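Long-range contacts in uncharacterized protein (Bacteroides ovatus, PDB 4IPB), which is of unknown function but belongs to a PepSY-like family regarded as putatively similar to beta-lactamase inhibitor proteins: residues Lys93-Ile98 with Thr116-Leu121; Thr57-Leu62 with Asp84-Val89; Lys110-Tyr115 with Lys123-Ser128. All blocks are in the same frame, centred on the assembly; numbering follows the deposited sequence. Where two conformers were deposited one is given.

Interaction 1: Lys93-Ile98 with Thr116-Leu121; sequences KWQAII and TPQGIL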
ATOM      1  N   LYS A  93      -5.987 -12.694   4.866  1.00 14.89           N
ATOM      2  CA  LYS A  93      -5.980 -13.230   6.201  1.00 16.74           C
ATOM      3  C   LYS A  93      -5.409 -12.261   7.246  1.00 16.97           C
ATOM      4  O   LYS A  93      -5.877 -12.291   8.348  1.00 18.83           O
ATOM      5  CB  LYS A  93      -5.179 -14.538   6.237  1.00 19.43           C
ATOM      6  CG  LYS A  93      -5.222 -15.313   7.558  1.00 26.17           C
ATOM      7  CD  LYS A  93      -4.131 -16.412   7.607  1.00 33.56           C
ATOM      8  CE  LYS A  93      -4.740 -17.786   7.633  1.00 41.98           C
ATOM      9  NZ  LYS A  93      -3.681 -18.827   7.791  1.00 55.30           N
ATOM     10  N   TRP A  94      -4.326 -11.581   6.949  1.00 14.59           N
ATOM     11  CA  TRP A  94      -3.620 -10.747   7.940  1.00 14.55           C
ATOM     12  C   TRP A  94      -4.457  -9.457   8.118  1.00 13.99           C
ATOM     13  O   TRP A  94      -5.228  -9.045   7.221  1.00 12.87           O
ATOM     14  CB  TRP A  94      -2.181 -10.385   7.502  1.00 15.24           C
ATOM     15  CG  TRP A  94      -1.309 -11.555   6.983  1.00 17.47           C
ATOM     16  CD1 TRP A  94      -0.638 -11.588   5.793  1.00 20.43           C
ATOM     17  CD2 TRP A  94      -1.059 -12.809   7.615  1.00 19.97           C
ATOM     18  NE1 TRP A  94      -0.017 -12.817   5.629  1.00 22.98           N
ATOM     19  CE2 TRP A  94      -0.222 -13.560   6.759  1.00 22.50           C
ATOM     20  CE3 TRP A  94      -1.426 -13.352   8.821  1.00 21.23           C
ATOM     21  CZ2 TRP A  94       0.221 -14.857   7.062  1.00 26.67           C
ATOM     22  CZ3 TRP A  94      -0.979 -14.649   9.156  1.00 28.50           C
ATOM     23  CH2 TRP A  94      -0.180 -15.402   8.263  1.00 28.45           C
ATOM     24  N   GLN A  95      -4.283  -8.831   9.282  1.00 13.77           N
ATOM     25  CA  GLN A  95      -4.909  -7.544   9.587  1.00 12.83           C
ATOM     26  C   GLN A  95      -4.358  -6.432   8.650  1.00 11.81           C
ATOM     27  O   GLN A  95      -3.176  -6.409   8.267  1.00 10.77           O
ATOM     28  CB  GLN A  95      -4.631  -7.174  11.053  1.00 14.76           C
ATOM     29  CG  GLN A  95      -5.120  -5.823  11.499  1.00 15.97           C
ATOM     30  CD  GLN A  95      -4.856  -5.577  12.967  1.00 18.05           C
ATOM     31  OE1 GLN A  95      -3.749  -5.261  13.376  1.00 20.48           O
ATOM     32  NE2 GLN A  95      -5.893  -5.702  13.757  1.00 22.62           N
ATOM     33  N   ALA A  96      -5.251  -5.526   8.270  1.00 11.32           N
ATOM     34  CA  ALA A  96      -4.842  -4.381   7.478  1.00 11.03           C
ATOM     35  C   ALA A  96      -3.803  -3.532   8.196  1.00 10.97           C
ATOM     36  O   ALA A  96      -3.730  -3.463   9.407  1.00 11.08           O
ATOM     37  CB  ALA A  96      -6.028  -3.510   7.100  1.00 11.51           C
ATOM     38  N   ILE A  97      -2.998  -2.852   7.401  1.00 10.83           N
ATOM     39  CA  ILE A  97      -1.940  -1.963   7.858  1.00 11.51           C
ATOM     40  C   ILE A  97      -2.066  -0.635   7.100  1.00 11.31           C
ATOM     41  O   ILE A  97      -2.289  -0.622   5.910  1.00 11.23           O
ATOM     42  CB  ILE A  97      -0.543  -2.505   7.537  1.00 12.27           C
ATOM     43  CG1 ILE A  97      -0.332  -3.834   8.206  1.00 14.54           C
ATOM     44  CG2 ILE A  97       0.522  -1.521   8.036  1.00 13.42           C
ATOM     45  CD1 ILE A  97       0.894  -4.617   7.722  1.00 14.87           C
ATOM     46  N   ILE A  98      -1.949   0.461   7.833  1.00 11.45           N
ATOM     47  CA  ILE A  98      -1.902   1.774   7.260  1.00 11.85           C
ATOM     48  C   ILE A  98      -0.449   2.253   7.279  1.00 12.08           C
ATOM     49  O   ILE A  98       0.189   2.285   8.319  1.00 12.19           O
ATOM     50  CB  ILE A  98      -2.768   2.772   8.045  1.00 13.39           C
ATOM     51  CG1 ILE A  98      -4.254   2.428   7.983  1.00 14.14           C
ATOM     52  CG2 ILE A  98      -2.582   4.174   7.441  1.00 14.50           C
ATOM     53  CD1 ILE A  98      -4.706   1.423   9.007  1.00 15.82           C
ATOM     54  N   THR A 116      -1.652   0.042  12.869  1.00 12.79           N
ATOM     55  CA  THR A 116      -2.793  -0.857  12.851  1.00 12.81           C
ATOM     56  C   THR A 116      -4.047  -0.012  12.721  1.00 13.37           C
ATOM     57  O   THR A 116      -4.066   1.206  13.044  1.00 13.77           O
ATOM     58  CB  THR A 116      -2.907  -1.727  14.133  1.00 13.68           C
ATOM     59  OG1 THR A 116      -3.342  -0.928  15.233  1.00 14.02           O
ATOM     60  CG2 THR A 116      -1.574  -2.426  14.489  1.00 13.72           C
ATOM     61  N   PRO A 117      -5.155  -0.638  12.330  1.00 13.97           N
ATOM     62  CA  PRO A 117      -6.457   0.070  12.337  1.00 14.87           C
ATOM     63  C   PRO A 117      -6.920   0.587  13.676  1.00 16.34           C
ATOM     64  O   PRO A 117      -7.782   1.471  13.704  1.00 17.08           O
ATOM     65  CB  PRO A 117      -7.431  -0.988  11.815  1.00 15.44           C
ATOM     66  CG  PRO A 117      -6.522  -1.896  10.970  1.00 14.93           C
ATOM     67  CD  PRO A 117      -5.288  -1.995  11.803  1.00 14.75           C
ATOM     68  N   GLN A 118      -6.389   0.040  14.775  1.00 16.77           N
ATOM     69  CA  GLN A 118      -6.678   0.536  16.116  1.00 18.53           C
ATOM     70  C   GLN A 118      -5.739   1.671  16.544  1.00 18.26           C
ATOM     71  O   GLN A 118      -5.757   2.118  17.691  1.00 19.32           O
ATOM     72  CB  GLN A 118      -6.592  -0.608  17.117  1.00 21.16           C
ATOM     73  CG  GLN A 118      -7.584  -1.745  16.888  1.00 24.02           C
ATOM     74  CD  GLN A 118      -7.336  -2.578  15.629  1.00 25.66           C
ATOM     75  OE1 GLN A 118      -6.189  -2.905  15.283  1.00 24.99           O
ATOM     76  NE2 GLN A 118      -8.414  -2.890  14.908  1.00 27.24           N
ATOM     77  N   GLY A 119      -4.881   2.113  15.652  1.00 17.07           N
ATOM     78  CA  GLY A 119      -4.015   3.263  15.875  1.00 17.89           C
ATOM     79  C   GLY A 119      -2.694   2.949  16.563  1.00 18.52           C
ATOM     80  O   GLY A 119      -2.006   3.876  17.009  1.00 19.01           O
ATOM     81  N   ILE A 120      -2.296   1.672  16.590  1.00 16.34           N
ATOM     82  CA  ILE A 120      -1.011   1.316  17.214  1.00 16.14           C
ATOM     83  C   ILE A 120       0.090   1.479  16.169  1.00 15.12           C
ATOM     84  O   ILE A 120      -0.019   0.959  15.069  1.00 14.75           O
ATOM     85  CB  ILE A 120      -1.030  -0.117  17.785  1.00 17.10           C
ATOM     86  CG1 ILE A 120      -2.149  -0.275  18.819  1.00 19.54           C
ATOM     87  CG2 ILE A 120       0.352  -0.467  18.318  1.00 17.47           C
ATOM     88  CD1 ILE A 120      -2.082   0.627  19.999  1.00 22.85           C
ATOM     89  N   LEU A 121       1.145   2.201  16.528  1.00 14.89           N
ATOM     90  CA  LEU A 121       2.307   2.305  15.693  1.00 14.14           C
ATOM     91  C   LEU A 121       3.172   1.091  15.955  1.00 14.06           C
ATOM     92  O   LEU A 121       3.798   1.009  16.992  1.00 14.47           O
ATOM     93  CB  LEU A 121       3.094   3.607  15.931  1.00 15.09           C
ATOM     94  CG  LEU A 121       4.350   3.823  15.100  1.00 14.96           C
ATOM     95  CD1 LEU A 121       4.067   3.731  13.593  1.00 14.26           C
ATOM     96  CD2 LEU A 121       4.999   5.176  15.442  1.00 16.11           C
TER
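The amides of Q95 and Q118 approach from opposite directions, their planes 30° apart, with Q95 NE2 3.2 Å from Q118 OE1. The Q118 amide lies over one face of the P117 ring, and that of Q95 stands beside the ring on the same side, beyond its CD edge, with P117 CD 3.8 Å from Q95 CD. The other limb of the Q95 amide looks to T116, OE1 lying 3.7 Å from both CB and CG2 of that threonine. Q95 gets there by a fully stretched chain, with CG trans to the backbone N (chi1 176°); Q118 folds back at chi2 (68°) to bring its amide over.

I98 CD1 lies under the other face of the proline, 4.3 Å from P117 CG, and A96 O comes to the CD edge, 3.2 Å from P117 CD. A96 CB touches P117 CG at 4.2 Å. I98 also sets CD1 against the backbone of T116, and on strand 82-90 it packs on M88.

P117 is presented by a type I turn from T116 to G119. T116 OG1 braces the turn, accepting from I120 N at 3.1 Å and weakly from Q118 N. The segments thus join the turn between strands 107-115 and 121-126 to the stretch leading into strand 97-104. The contact rests largely on van der Waals packing around one proline, edged by polar amides toward solvent.

Interaction 2: Thr57-Leu62 with Asp84-Val89; sequences TDLVSL and DNVTMV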
ATOM      1  N   THR A  57      -3.888   0.581  -1.516  1.00 11.29           N
ATOM      2  CA  THR A  57      -4.639   1.691  -2.052  1.00 12.99           C
ATOM      3  C   THR A  57      -3.987   2.994  -1.577  1.00 13.56           C
ATOM      4  O   THR A  57      -3.747   3.174  -0.387  1.00 12.31           O
ATOM      5  CB  THR A  57      -6.099   1.713  -1.576  1.00 13.05           C
ATOM      6  OG1 THR A  57      -6.756   0.465  -1.928  1.00 13.59           O
ATOM      7  CG2 THR A  57      -6.891   2.842  -2.190  1.00 14.84           C
ATOM      8  N   ASP A  58      -3.695   3.871  -2.524  1.00 15.07           N
ATOM      9  CA  ASP A  58      -3.061   5.130  -2.207  1.00 16.98           C
ATOM     10  C   ASP A  58      -4.114   6.145  -1.780  1.00 16.19           C
ATOM     11  O   ASP A  58      -4.838   6.701  -2.621  1.00 18.37           O
ATOM     12  CB  ASP A  58      -2.385   5.683  -3.459  1.00 20.43           C
ATOM     13  CG  ASP A  58      -1.260   4.773  -4.000  1.00 30.45           C
ATOM     14  OD1 ASP A  58      -0.676   4.001  -3.247  1.00 32.48           O
ATOM     15  OD2 ASP A  58      -0.943   4.881  -5.208  1.00 41.19           O
ATOM     16  N   LEU A  59      -4.167   6.394  -0.486  1.00 14.54           N
ATOM     17  CA  LEU A  59      -5.105   7.339   0.106  1.00 15.04           C
ATOM     18  C   LEU A  59      -4.593   8.780   0.116  1.00 16.29           C
ATOM     19  O   LEU A  59      -5.394   9.687   0.245  1.00 16.91           O
ATOM     20  CB  LEU A  59      -5.438   6.903   1.531  1.00 15.18           C
ATOM     21  CG  LEU A  59      -6.085   5.527   1.739  1.00 15.26           C
ATOM     22  CD1 LEU A  59      -6.352   5.246   3.210  1.00 16.22           C
ATOM     23  CD2 LEU A  59      -7.362   5.425   0.959  1.00 17.31           C
ATOM     24  N   VAL A  60      -3.278   8.955  -0.073  1.00 16.65           N
ATOM     25  CA  VAL A  60      -2.615  10.259  -0.340  1.00 19.94           C
ATOM     26  C   VAL A  60      -2.465  11.107   0.934  1.00 21.03           C
ATOM     27  O   VAL A  60      -1.362  11.554   1.251  1.00 22.62           O
ATOM     28  CB  VAL A  60      -3.310  11.084  -1.436  1.00 23.23           C
ATOM     29  CG1 VAL A  60      -2.528  12.369  -1.725  1.00 26.30           C
ATOM     30  CG2 VAL A  60      -3.492  10.267  -2.718  1.00 25.75           C
ATOM     31  N   SER A  61      -3.565  11.325   1.634  1.00 19.65           N
ATOM     32  CA  SER A  61      -3.589  12.333   2.705  1.00 20.34           C
ATOM     33  C   SER A  61      -4.315  11.924   3.977  1.00 18.44           C
ATOM     34  O   SER A  61      -5.101  10.988   3.983  1.00 17.70           O
ATOM     35  CB  SER A  61      -4.171  13.616   2.170  1.00 23.20           C
ATOM     36  OG  SER A  61      -5.411  13.399   1.530  1.00 24.13           O
ATOM     37  N   LEU A  62      -4.064  12.669   5.059  1.00 18.39           N
ATOM     38  CA  LEU A  62      -4.551  12.315   6.400  1.00 18.43           C
ATOM     39  C   LEU A  62      -6.049  12.408   6.550  1.00 19.11           C
ATOM     40  O   LEU A  62      -6.611  11.724   7.405  1.00 18.88           O
ATOM     41  CB  LEU A  62      -3.923  13.227   7.449  1.00 19.19           C
ATOM     42  CG  LEU A  62      -2.414  13.114   7.692  1.00 19.54           C
ATOM     43  CD1 LEU A  62      -2.070  14.144   8.752  1.00 20.86           C
ATOM     44  CD2 LEU A  62      -1.962  11.707   8.081  1.00 18.55           C
ATOM     45  N   ASP A  84       3.882  12.574   3.045  1.00 20.40           N
ATOM     46  CA  ASP A  84       4.091  12.387   1.608  1.00 22.03           C
ATOM     47  C   ASP A  84       3.089  11.445   0.964  1.00 20.31           C
ATOM     48  O   ASP A  84       2.702  11.654  -0.199  1.00 20.23           O
ATOM     49  CB  ASP A  84       5.475  11.824   1.313  1.00 23.10           C
ATOM     50  CG  ASP A  84       6.592  12.823   1.604  1.00 29.51           C
ATOM     51  OD1 ASP A  84       6.335  14.027   1.882  1.00 31.90           O
ATOM     52  OD2 ASP A  84       7.757  12.376   1.544  1.00 35.18           O
ATOM     53  N   ASN A  85       2.703  10.416   1.704  1.00 19.02           N
ATOM     54  CA  ASN A  85       1.751   9.452   1.196  0.60 18.61           C
ATOM     55  C   ASN A  85       1.106   8.679   2.339  1.00 17.39           C
ATOM     56  O   ASN A  85       1.603   8.642   3.467  1.00 15.42           O
ATOM     57  CB  ASN A  85       2.476   8.544   0.201  0.60 19.28           C
ATOM     58  CG  ASN A  85       1.531   7.690  -0.637  0.60 21.43           C
ATOM     59  OD1 ASN A  85       0.339   8.013  -0.834  0.60 22.75           O
ATOM     60  ND2 ASN A  85       2.074   6.603  -1.182  0.60 22.23           N
ATOM     61  N   VAL A  86      -0.058   8.118   2.035  1.00 16.09           N
ATOM     62  CA  VAL A  86      -0.820   7.306   2.966  1.00 15.43           C
ATOM     63  C   VAL A  86      -1.306   6.120   2.144  1.00 14.44           C
ATOM     64  O   VAL A  86      -1.963   6.341   1.131  1.00 14.23           O
ATOM     65  CB  VAL A  86      -2.005   8.097   3.563  1.00 16.62           C
ATOM     66  CG1 VAL A  86      -2.816   7.236   4.540  1.00 16.82           C
ATOM     67  CG2 VAL A  86      -1.533   9.398   4.223  1.00 18.40           C
ATOM     68  N   THR A  87      -0.984   4.900   2.593  1.00 13.02           N
ATOM     69  CA  THR A  87      -1.339   3.697   1.863  1.00 12.52           C
ATOM     70  C   THR A  87      -2.135   2.761   2.764  1.00 12.02           C
ATOM     71  O   THR A  87      -1.686   2.420   3.904  1.00 13.26           O
ATOM     72  CB  THR A  87      -0.104   2.971   1.331  1.00 13.24           C
ATOM     73  OG1 THR A  87       0.697   3.895   0.620  1.00 14.15           O
ATOM     74  CG2 THR A  87      -0.478   1.801   0.444  1.00 14.39           C
HETATM   75  N   MSE A  88      -3.272   2.276   2.300  1.00 11.48           N
HETATM   76  CA  MSE A  88      -4.009   1.246   3.021  1.00 11.06           C
HETATM   77  C   MSE A  88      -3.634  -0.107   2.427  1.00 10.83           C
HETATM   78  O   MSE A  88      -3.649  -0.235   1.192  1.00 11.20           O
HETATM   79  CB  MSE A  88      -5.502   1.496   2.886  1.00 12.48           C
HETATM   80  CG  MSE A  88      -6.388   0.382   3.455  1.00 12.98           C
HETATM   81 SE   MSE A  88      -6.209   0.173   5.390  0.75 13.17          SE
HETATM   82  CE  MSE A  88      -7.280   1.742   5.889  1.00 17.32           C
ATOM     83  N   VAL A  89      -3.251  -1.044   3.244  1.00 10.28           N
ATOM     84  CA  VAL A  89      -2.750  -2.373   2.811  1.00 10.40           C
ATOM     85  C   VAL A  89      -3.691  -3.401   3.372  1.00 10.60           C
ATOM     86  O   VAL A  89      -3.897  -3.466   4.582  1.00 11.36           O
ATOM     87  CB  VAL A  89      -1.294  -2.657   3.233  1.00 10.74           C
ATOM     88  CG1 VAL A  89      -0.799  -3.928   2.559  1.00 11.15           C
ATOM     89  CG2 VAL A  89      -0.387  -1.512   2.898  1.00 11.31           C
TER
HETATM   90  O   HOH W   1      -6.298  -1.316   0.103  1.00 13.24           O
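V86 meets L59 through its first torsion: with CG1 trans to the backbone N (chi1 180°), CG1 comes to lie 4.0 Å from L59 CB, and CG2 is turned toward the backbone of V60 and S61. L59 in turn has CG trans to its carbonyl carbon (chi1 -60°), and the extended end of the chain carries CD1 to M88 CB, 3.9 Å away; these two side chains meet at a slant.

Main-chain bonds set the register of the two strands. T57 and M88 form an antiparallel hydrogen-bonded pair, T57 N to M88 O at 2.8 Å and M88 N to T57 O at 2.9 Å; D58 and T87 follow as a non-hydrogen-bonded pair. The chain then leaves the strand, yet V86 O still holds it by two donors: L59 N at 2.7 Å, tilted from the carbonyl plane, and V60 N at 3.2 Å, on a lone pair. V60 adopts a positive phi (77°), and a weak S61 N to L59 O bond closes a tight turn of the classic gamma type. At the other end a water lies 2.7 Å from T57 OG1 and 3.1 Å from M88 O; T57 OG1 is also bonded to K42.

Strand 52-58 is thus paired with 82-90 at the middle of the eight-stranded antiparallel sheet, with 40-46 and 97-104 on their outer sides. D84 and N85 form a classic bulge opposite K101, and L62 leads toward helix 67-75, touching Y70 and F73.

Interaction 3: Lys110-Tyr115 with Lys123-Ser128; sequences KYQLFY and KTRNVS
Q112 OE1 takes two N-H groups from R125, NE at 2.9 Å and NH2 at 2.8 Å. NH2 uses a lone pair of the amide oxygen, NE comes nearly head-on to its C=O bond, and the amide and guanidinium lie almost in one plane (3° apart). Q112 NE2 bonds to I133 O and R125 NH2 to T138 OG1, so each group has a second hydrogen-bond partner. CZ of F114 lies over one face of the guanidinium.

Q112, F114, K123 and R125 share one face of the beta hairpin formed by strands 107-115 and 121-126, the latter an outermost strand of the sheet. Q112 and R125 are its reciprocal hydrogen-bonded pair, and F114 N reaches K123 O at 3.0 Å. On that face K123 CE sits 3.7 Å above the F114 ring centroid, with NZ at 4.7 Å in a cation-pi contact.

Beyond the strand, V127 N bonds to K110 O. S128 OG accepts from K110 N (3.0 Å) and donates to N126 OD1, which also takes S128 N in an Asx turn; K110 NZ pairs with D84.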
ATOM      1  N   LYS A 110      13.206  10.346   5.191  1.00 23.68           N
ATOM      2  CA  LYS A 110      11.848   9.858   5.026  1.00 20.99           C
ATOM      3  C   LYS A 110      11.673   8.577   5.866  1.00 19.28           C
ATOM      4  O   LYS A 110      12.579   7.722   5.868  1.00 19.33           O
ATOM      5  CB  LYS A 110      11.561   9.446   3.574  1.00 22.50           C
ATOM      6  CG  LYS A 110      11.887  10.450   2.493  1.00 27.33           C
ATOM      7  CD  LYS A 110      10.804  11.460   2.381  1.00 30.19           C
ATOM      8  CE  LYS A 110      11.110  12.473   1.289  1.00 33.97           C
ATOM      9  NZ  LYS A 110      10.269  13.667   1.534  1.00 33.70           N
ATOM     10  N   TYR A 111      10.548   8.460   6.572  1.00 17.85           N
ATOM     11  CA  TYR A 111      10.195   7.237   7.276  1.00 16.50           C
ATOM     12  C   TYR A 111       8.836   6.714   6.831  1.00 15.82           C
ATOM     13  O   TYR A 111       7.963   7.512   6.511  1.00 16.09           O
ATOM     14  CB  TYR A 111      10.097   7.449   8.791  1.00 16.53           C
ATOM     15  CG  TYR A 111      11.383   7.894   9.433  1.00 17.32           C
ATOM     16  CD1 TYR A 111      12.452   6.997   9.562  1.00 17.43           C
ATOM     17  CD2 TYR A 111      11.495   9.138  10.008  1.00 18.46           C
ATOM     18  CE1 TYR A 111      13.647   7.411  10.130  1.00 18.54           C
ATOM     19  CE2 TYR A 111      12.675   9.539  10.614  1.00 19.61           C
ATOM     20  CZ  TYR A 111      13.738   8.678  10.646  1.00 19.53           C
ATOM     21  OH  TYR A 111      14.873   9.161  11.260  1.00 21.60           O
ATOM     22  N   GLN A 112       8.710   5.401   6.773  1.00 14.49           N
ATOM     23  CA  GLN A 112       7.402   4.746   6.718  1.00 14.02           C
ATOM     24  C   GLN A 112       6.974   4.382   8.123  1.00 13.51           C
ATOM     25  O   GLN A 112       7.763   3.786   8.877  1.00 13.40           O
ATOM     26  CB  GLN A 112       7.401   3.440   5.922  1.00 15.00           C
ATOM     27  CG  GLN A 112       7.459   3.632   4.430  1.00 16.11           C
ATOM     28  CD  GLN A 112       7.555   2.297   3.726  1.00 17.64           C
ATOM     29  OE1 GLN A 112       8.341   1.461   4.112  1.00 18.37           O
ATOM     30  NE2 GLN A 112       6.735   2.085   2.684  1.00 18.92           N
ATOM     31  N   LEU A 113       5.737   4.749   8.438  1.00 12.76           N
ATOM     32  CA  LEU A 113       5.118   4.487   9.727  1.00 12.67           C
ATOM     33  C   LEU A 113       4.050   3.455   9.469  1.00 12.42           C
ATOM     34  O   LEU A 113       3.217   3.656   8.623  1.00 12.70           O
ATOM     35  CB  LEU A 113       4.485   5.777  10.287  1.00 13.42           C
ATOM     36  CG  LEU A 113       5.272   7.060  10.255  1.00 14.35           C
ATOM     37  CD1 LEU A 113       4.459   8.211  10.821  1.00 15.12           C
ATOM     38  CD2 LEU A 113       6.585   6.853  10.937  1.00 14.45           C
ATOM     39  N   PHE A 114       4.090   2.321  10.175  1.00 12.18           N
ATOM     40  CA  PHE A 114       3.135   1.195  10.026  1.00 12.21           C
ATOM     41  C   PHE A 114       2.165   1.161  11.207  1.00 12.59           C
ATOM     42  O   PHE A 114       2.567   0.794  12.353  1.00 12.90           O
ATOM     43  CB  PHE A 114       3.911  -0.106   9.960  1.00 12.38           C
ATOM     44  CG  PHE A 114       4.830  -0.213   8.738  1.00 12.23           C
ATOM     45  CD1 PHE A 114       6.039   0.424   8.722  1.00 13.30           C
ATOM     46  CD2 PHE A 114       4.503  -1.067   7.689  1.00 13.69           C
ATOM     47  CE1 PHE A 114       6.895   0.303   7.623  1.00 13.34           C
ATOM     48  CE2 PHE A 114       5.350  -1.213   6.615  1.00 12.86           C
ATOM     49  CZ  PHE A 114       6.552  -0.494   6.563  1.00 13.23           C
ATOM     50  N   TYR A 115       0.922   1.559  10.935  1.00 12.13           N
ATOM     51  CA  TYR A 115      -0.118   1.635  11.925  1.00 12.57           C
ATOM     52  C   TYR A 115      -1.141   0.499  11.751  1.00 12.33           C
ATOM     53  O   TYR A 115      -1.516   0.162  10.626  1.00 12.14           O
ATOM     54  CB  TYR A 115      -0.916   2.967  11.823  1.00 13.01           C
ATOM     55  CG  TYR A 115      -0.195   4.150  12.403  1.00 13.92           C
ATOM     56  CD1 TYR A 115      -0.337   4.451  13.726  1.00 15.51           C
ATOM     57  CD2 TYR A 115       0.597   4.986  11.603  1.00 14.87           C
ATOM     58  CE1 TYR A 115       0.320   5.536  14.295  1.00 16.66           C
ATOM     59  CE2 TYR A 115       1.270   6.075  12.161  1.00 15.77           C
ATOM     60  CZ  TYR A 115       1.111   6.340  13.489  1.00 17.05           C
ATOM     61  OH  TYR A 115       1.761   7.399  14.087  1.00 22.25           O
ATOM     62  N   LYS A 123       5.786  -0.204  14.022  1.00 13.45           N
ATOM     63  CA  LYS A 123       7.172  -0.073  13.583  1.00 13.58           C
ATOM     64  C   LYS A 123       7.294   1.065  12.585  1.00 13.16           C
ATOM     65  O   LYS A 123       6.296   1.531  12.070  1.00 12.50           O
ATOM     66  CB  LYS A 123       7.648  -1.369  12.931  1.00 14.30           C
ATOM     67  CG  LYS A 123       6.938  -1.705  11.644  1.00 14.47           C
ATOM     68  CD  LYS A 123       7.431  -3.008  11.058  1.00 16.44           C
ATOM     69  CE  LYS A 123       6.731  -3.300   9.736  1.00 19.75           C
ATOM     70  NZ  LYS A 123       7.326  -4.532   9.181  1.00 23.76           N
ATOM     71  N   THR A 124       8.542   1.518  12.406  1.00 13.27           N
ATOM     72  CA  THR A 124       8.884   2.493  11.382  1.00 13.79           C
ATOM     73  C   THR A 124      10.158   2.017  10.686  1.00 14.40           C
ATOM     74  O   THR A 124      10.929   1.206  11.221  1.00 14.27           O
ATOM     75  CB  THR A 124       9.122   3.888  11.910  1.00 14.31           C
ATOM     76  OG1 THR A 124      10.365   3.919  12.587  1.00 15.10           O
ATOM     77  CG2 THR A 124       8.010   4.351  12.860  1.00 14.23           C
ATOM     78  N   ARG A 125      10.361   2.542   9.482  1.00 14.39           N
ATOM     79  CA  ARG A 125      11.498   2.193   8.679  1.00 15.79           C
ATOM     80  C   ARG A 125      11.986   3.436   7.966  1.00 16.07           C
ATOM     81  O   ARG A 125      11.192   4.131   7.381  1.00 15.72           O
ATOM     82  CB  ARG A 125      11.019   1.182   7.599  1.00 17.83           C
ATOM     83  CG  ARG A 125      12.088   0.660   6.725  1.00 22.29           C
ATOM     84  CD  ARG A 125      11.598  -0.553   5.937  1.00 21.08           C
ATOM     85  NE  ARG A 125      10.567  -0.274   4.912  1.00 19.75           N
ATOM     86  CZ  ARG A 125      10.238  -1.175   3.993  1.00 19.12           C
ATOM     87  NH1 ARG A 125      10.840  -2.356   4.027  1.00 21.84           N
ATOM     88  NH2 ARG A 125       9.350  -0.908   3.051  1.00 17.79           N
ATOM     89  N   ASN A 126      13.294   3.656   7.949  1.00 16.71           N
ATOM     90  CA  ASN A 126      13.930   4.728   7.165  1.00 18.05           C
ATOM     91  C   ASN A 126      13.903   4.299   5.700  1.00 19.09           C
ATOM     92  O   ASN A 126      14.419   3.209   5.361  1.00 18.66           O
ATOM     93  CB  ASN A 126      15.360   4.918   7.649  1.00 19.51           C
ATOM     94  CG  ASN A 126      16.019   6.134   7.052  1.00 21.14           C
ATOM     95  OD1 ASN A 126      15.842   6.411   5.889  1.00 21.75           O
ATOM     96  ND2 ASN A 126      16.790   6.836   7.840  1.00 22.40           N
ATOM     97  N   VAL A 127      13.311   5.138   4.837  1.00 18.94           N
ATOM     98  CA  VAL A 127      13.214   4.785   3.436  1.00 19.89           C
ATOM     99  C   VAL A 127      13.827   5.869   2.582  1.00 23.40           C
ATOM    100  O   VAL A 127      13.473   5.991   1.412  1.00 26.83           O
ATOM    101  CB  VAL A 127      11.783   4.471   2.971  1.00 18.98           C
ATOM    102  CG1 VAL A 127      11.281   3.240   3.673  1.00 19.39           C
ATOM    103  CG2 VAL A 127      10.854   5.626   3.279  1.00 18.75           C
ATOM    104  N   SER A 128      14.737   6.641   3.178  1.00 23.37           N
ATOM    105  CA  SER A 128      15.360   7.779   2.534  1.00 26.48           C
ATOM    106  C   SER A 128      16.074   7.303   1.252  1.00 29.63           C
ATOM    107  O   SER A 128      15.986   7.961   0.209  1.00 32.99           O
ATOM    108  CB  SER A 128      16.371   8.440   3.479  1.00 26.19           C
ATOM    109  OG  SER A 128      15.761   8.928   4.670  1.00 25.08           O
TER

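Interactions 2 and 3 pair strands of one antiparallel sheet, and interaction 1 packs a turn of that sheet against the chain entering strand 97-104. Interaction 2 lies nearest the centre of the chain. All three are partly buried, with exposed residues at Q95 and Q118 in interaction 1, V60 in interaction 2, and K123 and N126 in interaction 3. Chemistry differs accordingly: 57-62 with 84-89 relies on backbone bonds and aliphatic packing, 110-115 with 123-128 adds an amide-guanidinium pair and cation-pi contact, and 93-98 with 116-121 is mostly packing on a proline. I97 O meets V89 N, I98 O meets Y115 N, and the D84-K110 salt bridge connects interactions 2 and 3.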